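Local coordinates for uncharacterized protein (Staphylococcus aureus subsp. aureus Mu50, PDB 4QXZ) that is of unknown function but folds into a beta-barrel core resembling type VI secretion system proteins, with a two-helix pair attached, at residues A[82-86]-A[155-159]; A[127-132]-A[149-153]. All coordinates share one frame; numbering follows the deposited sequence.

Contact 1: A[82-86]-A[155-159]; sequences LDIRV and SKPKL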
ATOM      1  N   LEU A  82      14.535  15.046  -9.027  1.00 44.02           N
ATOM      2  CA  LEU A  82      13.903  15.516  -7.788  1.00 44.09           C
ATOM      3  C   LEU A  82      14.349  14.669  -6.608  1.00 41.64           C
ATOM      4  O   LEU A  82      14.343  13.449  -6.692  1.00 49.42           O
ATOM      5  CB  LEU A  82      12.375  15.460  -7.909  1.00 41.67           C
ATOM      6  CG  LEU A  82      11.748  16.319  -9.004  1.00 39.64           C
ATOM      7  CD1 LEU A  82      10.277  15.985  -9.170  1.00 41.74           C
ATOM      8  CD2 LEU A  82      11.911  17.790  -8.686  1.00 38.98           C
ATOM      9  N   ASP A  83      14.758  15.327  -5.530  1.00 39.44           N
ATOM     10  CA  ASP A  83      15.187  14.666  -4.310  1.00 38.14           C
ATOM     11  C   ASP A  83      13.980  14.636  -3.362  1.00 35.29           C
ATOM     12  O   ASP A  83      13.568  15.661  -2.787  1.00 33.63           O
ATOM     13  CB  ASP A  83      16.361  15.424  -3.683  1.00 36.09           C
ATOM     14  CG  ASP A  83      17.123  14.609  -2.625  1.00 38.26           C
ATOM     15  OD1 ASP A  83      17.085  13.350  -2.630  1.00 38.86           O
ATOM     16  OD2 ASP A  83      17.805  15.244  -1.784  1.00 39.19           O
ATOM     17  N   ILE A  84      13.409  13.456  -3.206  1.00 34.12           N
ATOM     18  CA  ILE A  84      12.137  13.341  -2.499  1.00 34.70           C
ATOM     19  C   ILE A  84      12.224  12.478  -1.250  1.00 36.23           C
ATOM     20  O   ILE A  84      13.120  11.628  -1.114  1.00 37.28           O
ATOM     21  CB  ILE A  84      11.012  12.811  -3.407  1.00 32.35           C
ATOM     22  CG1 ILE A  84      11.220  11.346  -3.774  1.00 32.00           C
ATOM     23  CG2 ILE A  84      10.904  13.649  -4.663  1.00 32.52           C
ATOM     24  CD1 ILE A  84      10.038  10.728  -4.519  1.00 30.07           C
ATOM     25  N   ARG A  85      11.295  12.751  -0.340  1.00 35.89           N
ATOM     26  CA  ARG A  85      11.144  12.020   0.901  1.00 35.20           C
ATOM     27  C   ARG A  85       9.743  11.438   0.901  1.00 36.11           C
ATOM     28  O   ARG A  85       8.772  12.149   0.652  1.00 37.25           O
ATOM     29  CB  ARG A  85      11.285  12.959   2.087  1.00 33.70           C
ATOM     30  CG  ARG A  85      12.548  13.778   2.083  1.00 33.70           C
ATOM     31  CD  ARG A  85      13.779  12.916   2.326  1.00 33.68           C
ATOM     32  NE  ARG A  85      14.998  13.674   2.078  1.00 31.46           N
ATOM     33  CZ  ARG A  85      15.666  13.716   0.928  1.00 32.35           C
ATOM     34  NH1 ARG A  85      15.269  13.035  -0.144  1.00 34.46           N
ATOM     35  NH2 ARG A  85      16.753  14.468   0.853  1.00 33.66           N
ATOM     36  N   VAL A  86       9.643  10.142   1.169  1.00 38.34           N
ATOM     37  CA  VAL A  86       8.350   9.449   1.196  1.00 39.98           C
ATOM     38  C   VAL A  86       8.210   8.687   2.530  1.00 41.16           C
ATOM     39  O   VAL A  86       9.064   7.853   2.871  1.00 38.50           O
ATOM     40  CB  VAL A  86       8.220   8.466   0.013  1.00 38.74           C
ATOM     41  CG1 VAL A  86       6.804   7.911  -0.064  1.00 39.35           C
ATOM     42  CG2 VAL A  86       8.624   9.130  -1.298  1.00 37.63           C
ATOM     43  N   SER A 155      16.640  17.636   6.683  1.00 37.02           N
ATOM     44  CA  SER A 155      16.159  17.436   5.328  1.00 38.33           C
ATOM     45  C   SER A 155      17.009  16.572   4.441  1.00 36.99           C
ATOM     46  O   SER A 155      16.545  15.968   3.537  1.00 34.52           O
ATOM     47  CB  SER A 155      15.882  18.757   4.642  1.00 37.03           C
ATOM     48  OG  SER A 155      17.043  19.542   4.526  1.00 38.24           O
ATOM     49  N   LYS A 156      18.280  16.581   4.748  1.00 38.29           N
ATOM     50  CA  LYS A 156      19.329  15.839   4.041  1.00 36.95           C
ATOM     51  C   LYS A 156      19.480  16.017   2.562  1.00 36.38           C
ATOM     52  O   LYS A 156      19.495  15.046   1.871  1.00 34.77           O
ATOM     53  CB  LYS A 156      19.127  14.385   4.341  1.00 40.46           C
ATOM     54  CG  LYS A 156      19.207  14.096   5.820  1.00 43.48           C
ATOM     55  CD  LYS A 156      18.558  12.782   6.207  1.00 48.79           C
ATOM     56  CE  LYS A 156      18.219  12.697   7.690  1.00 54.38           C
ATOM     57  NZ  LYS A 156      17.190  11.658   7.978  1.00 56.64           N
ATOM     58  N   PRO A 157      19.600  17.238   2.058  1.00 37.31           N
ATOM     59  CA  PRO A 157      19.725  17.382   0.603  1.00 37.85           C
ATOM     60  C   PRO A 157      20.904  16.578   0.038  1.00 38.12           C
ATOM     61  O   PRO A 157      21.879  16.305   0.765  1.00 35.05           O
ATOM     62  CB  PRO A 157      19.943  18.893   0.406  1.00 38.19           C
ATOM     63  CG  PRO A 157      20.368  19.424   1.735  1.00 39.29           C
ATOM     64  CD  PRO A 157      19.777  18.512   2.777  1.00 38.36           C
ATOM     65  N   LYS A 158      20.792  16.170  -1.226  1.00 39.26           N
ATOM     66  CA  LYS A 158      21.947  15.650  -1.971  1.00 40.90           C
ATOM     67  C   LYS A 158      23.031  16.695  -1.942  1.00 39.49           C
ATOM     68  O   LYS A 158      22.766  17.895  -2.095  1.00 35.42           O
ATOM     69  CB  LYS A 158      21.629  15.292  -3.438  1.00 43.95           C
ATOM     70  CG  LYS A 158      20.936  13.946  -3.607  1.00 52.39           C
ATOM     71  CD  LYS A 158      21.526  13.117  -4.746  1.00 60.83           C
ATOM     72  CE  LYS A 158      21.102  11.646  -4.677  1.00 63.56           C
ATOM     73  NZ  LYS A 158      21.717  10.915  -3.529  1.00 66.37           N
ATOM     74  N   LEU A 159      24.250  16.222  -1.736  1.00 41.33           N
ATOM     75  CA  LEU A 159      25.392  17.097  -1.593  1.00 42.69           C
ATOM     76  C   LEU A 159      25.953  17.478  -2.959  1.00 44.45           C
ATOM     77  O   LEU A 159      25.783  16.744  -3.945  1.00 40.20           O
ATOM     78  CB  LEU A 159      26.438  16.446  -0.687  1.00 40.41           C
ATOM     79  CG  LEU A 159      26.009  16.232   0.772  1.00 40.80           C
ATOM     80  CD1 LEU A 159      27.004  15.459   1.614  1.00 40.14           C
ATOM     81  CD2 LEU A 159      25.668  17.540   1.459  1.00 41.55           C
TER
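Asp83 and Arg85 lie on one side of the strand 82-86 and face residues 155-158, which leave the end of helix 142-155 and run past the strand at 147° to its direction. Asp83 CA and Pro157 CA are 7.2 Å apart, so side chains bridge the gap. Arg85 does most of this work. Its chain bends at chi2 (-69°), and its guanidinium edge turns to the backbone of Ser155. Arg85 NE and Arg85 NH2 both donate to Ser155 O, each at 3.1 Å, a side-on grip of a single carbonyl oxygen. That oxygen belongs to the last turn of the helix, just before Lys156 takes a positive phi (54°). The other edge of the guanidinium meets Asp83 end-on. NH1 of Arg85 bonds to Asp83 OD1 at 3.1 Å, nearly straight, and NH2 of Arg85 makes the salt bridge to Asp83 OD2 at 2.9 Å. Both nitrogens come from above the carboxylate plane. Asp83 OD2 also accepts the backbone N of Lys158 at 3.2 Å, from the opposite face. OD1 is held further by the hydroxyl of Tyr121. With both edges engaged, the guanidinium is fixed in rotation. The CG of Lys158 packs on the carboxylate, 3.8 Å from Asp83 OD2, while its amino end makes a cation-pi contact with Tyr121. Ser155 OG bonds to Gly36 O. This is a partly buried Asp-Arg pair on a barrel strand that holds the exit of a C-terminal helix by its main chain, joining the beta-barrel core to the two-helix pair.

Contact 2: A[127-132]-A[149-153]; sequences YAESLL and FNRMM
Leu131 points from helix 127-132 into helix 149-153 and meets three of its side chains. The two helix segments run in broadly opposite directions but steeply inclined, with 136° between their N-to-C directions and axes 10.7 Å apart at closest approach. Starting at the backbone, Leu131 CB lies over one face of the Tyr127 ring in its own helix, toward the rim. CG stands anti to the backbone N (chi1 168°), which sends the branch across the gap, and Leu131 CG comes within 4.0 Å of Phe149 CD1. The two methyl groups then part. Leu131 CD1 goes to Met152 SD, at 3.8 Å, and also touches Met152 CB. Leu131 CD2 fits between Met153 and Phe149, at 3.7 Å from Met153 SD and close to Phe149 CD1. It approaches the Phe149 ring obliquely.

Met153 folds back on itself, bent at chi2 and chi3. Its CG lies over one face of the Phe149 ring. Met153 CE reaches Ala128 CB at 3.7 Å. Met153 SD sits beside the Tyr127 ring, 5.2 Å from the Tyr127 ring centroid and 80° off the ring normal. This is a Met-aromatic contact made at the ring edge.

Phe149 turns its own edge to the first helix. Phe149 CE1 is 3.6 Å from Ala128 O, which lies in the plane of the ring. The same oxygen accepts the backbone N of Leu132, as in any helix. The Tyr127 hydroxyl has its probable hydrogen-bond partner in Pro157 O. Between the two segments themselves the contact is made mostly by apolar groups, sulfur and ring edges. Its hold probably rests mainly on close fit and dispersion, with the Ala128 carbonyl at the weakly positive Phe149 edge adding a little.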
ATOM      1  N   TYR A 127      27.811  11.923   6.536  1.00 39.51           N
ATOM      2  CA  TYR A 127      26.989  13.006   5.993  1.00 39.74           C
ATOM      3  C   TYR A 127      27.248  14.332   6.713  1.00 39.02           C
ATOM      4  O   TYR A 127      27.449  15.369   6.073  1.00 42.34           O
ATOM      5  CB  TYR A 127      25.478  12.680   6.033  1.00 37.13           C
ATOM      6  CG  TYR A 127      24.651  13.762   5.344  1.00 34.25           C
ATOM      7  CD1 TYR A 127      24.571  13.816   3.961  1.00 32.63           C
ATOM      8  CD2 TYR A 127      23.967  14.730   6.082  1.00 34.25           C
ATOM      9  CE1 TYR A 127      23.856  14.814   3.321  1.00 33.43           C
ATOM     10  CE2 TYR A 127      23.234  15.731   5.448  1.00 34.24           C
ATOM     11  CZ  TYR A 127      23.199  15.776   4.069  1.00 33.98           C
ATOM     12  OH  TYR A 127      22.500  16.756   3.425  1.00 34.51           O
ATOM     13  N   ALA A 128      27.258  14.288   8.037  1.00 38.76           N
ATOM     14  CA  ALA A 128      27.411  15.503   8.842  1.00 40.88           C
ATOM     15  C   ALA A 128      28.731  16.211   8.496  1.00 38.59           C
ATOM     16  O   ALA A 128      28.772  17.421   8.398  1.00 37.28           O
ATOM     17  CB  ALA A 128      27.345  15.177  10.339  1.00 39.03           C
ATOM     18  N   GLU A 129      29.788  15.424   8.298  1.00 38.57           N
ATOM     19  CA  GLU A 129      31.135  15.940   8.045  1.00 38.74           C
ATOM     20  C   GLU A 129      31.237  16.548   6.639  1.00 37.94           C
ATOM     21  O   GLU A 129      31.806  17.626   6.447  1.00 35.32           O
ATOM     22  CB  GLU A 129      32.173  14.812   8.212  1.00 38.36           C
ATOM     23  CG  GLU A 129      32.309  14.228   9.626  1.00 39.33           C
ATOM     24  CD  GLU A 129      31.325  13.099   9.964  1.00 39.72           C
ATOM     25  OE1 GLU A 129      30.183  13.066   9.428  1.00 39.70           O
ATOM     26  OE2 GLU A 129      31.688  12.234  10.797  1.00 42.76           O
ATOM     27  N   SER A 130      30.693  15.832   5.664  1.00 36.62           N
ATOM     28  CA  SER A 130      30.630  16.309   4.297  1.00 37.42           C
ATOM     29  C   SER A 130      29.747  17.532   4.157  1.00 38.09           C
ATOM     30  O   SER A 130      30.073  18.452   3.409  1.00 39.35           O
ATOM     31  CB  SER A 130      30.075  15.216   3.410  1.00 38.59           C
ATOM     32  OG  SER A 130      30.951  14.119   3.446  1.00 40.55           O
ATOM     33  N   LEU A 131      28.618  17.525   4.858  1.00 36.33           N
ATOM     34  CA  LEU A 131      27.721  18.665   4.860  1.00 36.96           C
ATOM     35  C   LEU A 131      28.396  19.911   5.423  1.00 39.34           C
ATOM     36  O   LEU A 131      28.264  20.999   4.862  1.00 40.33           O
ATOM     37  CB  LEU A 131      26.488  18.345   5.688  1.00 36.44           C
ATOM     38  CG  LEU A 131      25.593  19.529   6.015  1.00 35.72           C
ATOM     39  CD1 LEU A 131      25.038  20.183   4.768  1.00 35.80           C
ATOM     40  CD2 LEU A 131      24.473  19.027   6.896  1.00 35.24           C
ATOM     41  N   LEU A 132      29.110  19.757   6.532  1.00 38.05           N
ATOM     42  CA  LEU A 132      29.878  20.869   7.075  1.00 42.65           C
ATOM     43  C   LEU A 132      30.971  21.330   6.101  1.00 40.21           C
ATOM     44  O   LEU A 132      31.198  22.519   5.927  1.00 40.63           O
ATOM     45  CB  LEU A 132      30.510  20.495   8.417  1.00 43.62           C
ATOM     46  CG  LEU A 132      31.278  21.620   9.128  1.00 45.33           C
ATOM     47  CD1 LEU A 132      30.391  22.837   9.329  1.00 43.12           C
ATOM     48  CD2 LEU A 132      31.888  21.159  10.465  1.00 46.66           C
ATOM     49  N   PHE A 149      23.164  24.346   8.785  1.00 37.99           N
ATOM     50  CA  PHE A 149      23.558  22.999   9.169  1.00 39.12           C
ATOM     51  C   PHE A 149      22.410  22.244   9.817  1.00 37.60           C
ATOM     52  O   PHE A 149      22.197  21.076   9.536  1.00 37.76           O
ATOM     53  CB  PHE A 149      24.725  23.044  10.141  1.00 37.47           C
ATOM     54  CG  PHE A 149      25.232  21.685  10.558  1.00 36.98           C
ATOM     55  CD1 PHE A 149      26.049  20.952   9.717  1.00 37.74           C
ATOM     56  CD2 PHE A 149      24.927  21.162  11.813  1.00 36.60           C
ATOM     57  CE1 PHE A 149      26.534  19.712  10.103  1.00 37.19           C
ATOM     58  CE2 PHE A 149      25.414  19.934  12.208  1.00 34.66           C
ATOM     59  CZ  PHE A 149      26.207  19.206  11.348  1.00 37.77           C
ATOM     60  N   ASN A 150      21.706  22.894  10.692  1.00 38.35           N
ATOM     61  CA  ASN A 150      20.612  22.272  11.356  1.00 37.47           C
ATOM     62  C   ASN A 150      19.458  21.918  10.464  1.00 39.09           C
ATOM     63  O   ASN A 150      18.881  20.876  10.619  1.00 45.53           O
ATOM     64  CB  ASN A 150      20.155  23.139  12.492  1.00 37.83           C
ATOM     65  CG  ASN A 150      21.201  23.310  13.551  1.00 40.16           C
ATOM     66  OD1 ASN A 150      22.257  22.742  13.498  1.00 38.73           O
ATOM     67  ND2 ASN A 150      20.900  24.112  14.517  1.00 42.57           N
ATOM     68  N   ARG A 151      19.105  22.798   9.551  1.00 35.68           N
ATOM     69  CA  ARG A 151      18.065  22.523   8.604  1.00 35.31           C
ATOM     70  C   ARG A 151      18.436  21.429   7.655  1.00 33.63           C
ATOM     71  O   ARG A 151      17.688  20.536   7.416  1.00 31.79           O
ATOM     72  CB  ARG A 151      17.715  23.788   7.847  1.00 35.34           C
ATOM     73  CG  ARG A 151      16.564  23.651   6.895  1.00 36.37           C
ATOM     74  CD  ARG A 151      16.292  24.888   6.075  1.00 39.25           C
ATOM     75  NE  ARG A 151      17.394  25.221   5.181  1.00 44.91           N
ATOM     76  CZ  ARG A 151      18.318  26.160   5.343  1.00 45.47           C
ATOM     77  NH1 ARG A 151      18.374  26.929   6.403  1.00 49.89           N
ATOM     78  NH2 ARG A 151      19.227  26.319   4.404  1.00 53.07           N
ATOM     79  N   MET A 152      19.637  21.501   7.142  1.00 32.54           N
ATOM     80  CA  MET A 152      20.122  20.502   6.267  1.00 33.86           C
ATOM     81  C   MET A 152      20.304  19.179   6.977  1.00 37.97           C
ATOM     82  O   MET A 152      20.158  18.160   6.368  1.00 40.01           O
ATOM     83  CB  MET A 152      21.358  20.963   5.549  1.00 31.91           C
ATOM     84  CG  MET A 152      21.112  22.195   4.707  1.00 31.31           C
ATOM     85  SD  MET A 152      22.471  22.860   3.816  1.00 23.21           S
ATOM     86  CE  MET A 152      21.892  24.415   3.820  1.00 35.04           C
ATOM     87  N   MET A 153      20.663  19.167   8.247  1.00 37.27           N
ATOM     88  CA  MET A 153      20.768  17.880   8.885  1.00 37.08           C
ATOM     89  C   MET A 153      19.463  17.117   8.941  1.00 38.38           C
ATOM     90  O   MET A 153      19.474  15.927   8.934  1.00 40.47           O
ATOM     91  CB  MET A 153      21.436  17.922  10.246  1.00 35.01           C
ATOM     92  CG  MET A 153      22.967  17.881  10.218  1.00 34.15           C
ATOM     93  SD  MET A 153      23.875  16.551   9.566  1.00 21.45           S
ATOM     94  CE  MET A 153      23.668  15.459  10.851  1.00 24.17           C
TER

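In the fold
Contact 1 ties the barrel strand 82-86 to the chain leaving helix 142-155, and contact 2 joins that helix to helix 127-137. Their centres are about 13 Å apart. The centre of contact 1 lies about 5 Å from the centre of the chain, that of contact 2 about 17 Å. Residues 155-159 connect them. Tyr127 OH of contact 2 is 2.8 Å from Pro157 O of contact 1, probably a hydrogen bond. Leu159 CG also packs on Tyr127 CE1 at 3.6 Å. Residues 155-159 thus meet the strand at one part and Tyr127 of helix 127-137 at another. Contact 2 packs the two helices together, farther from the chain centre.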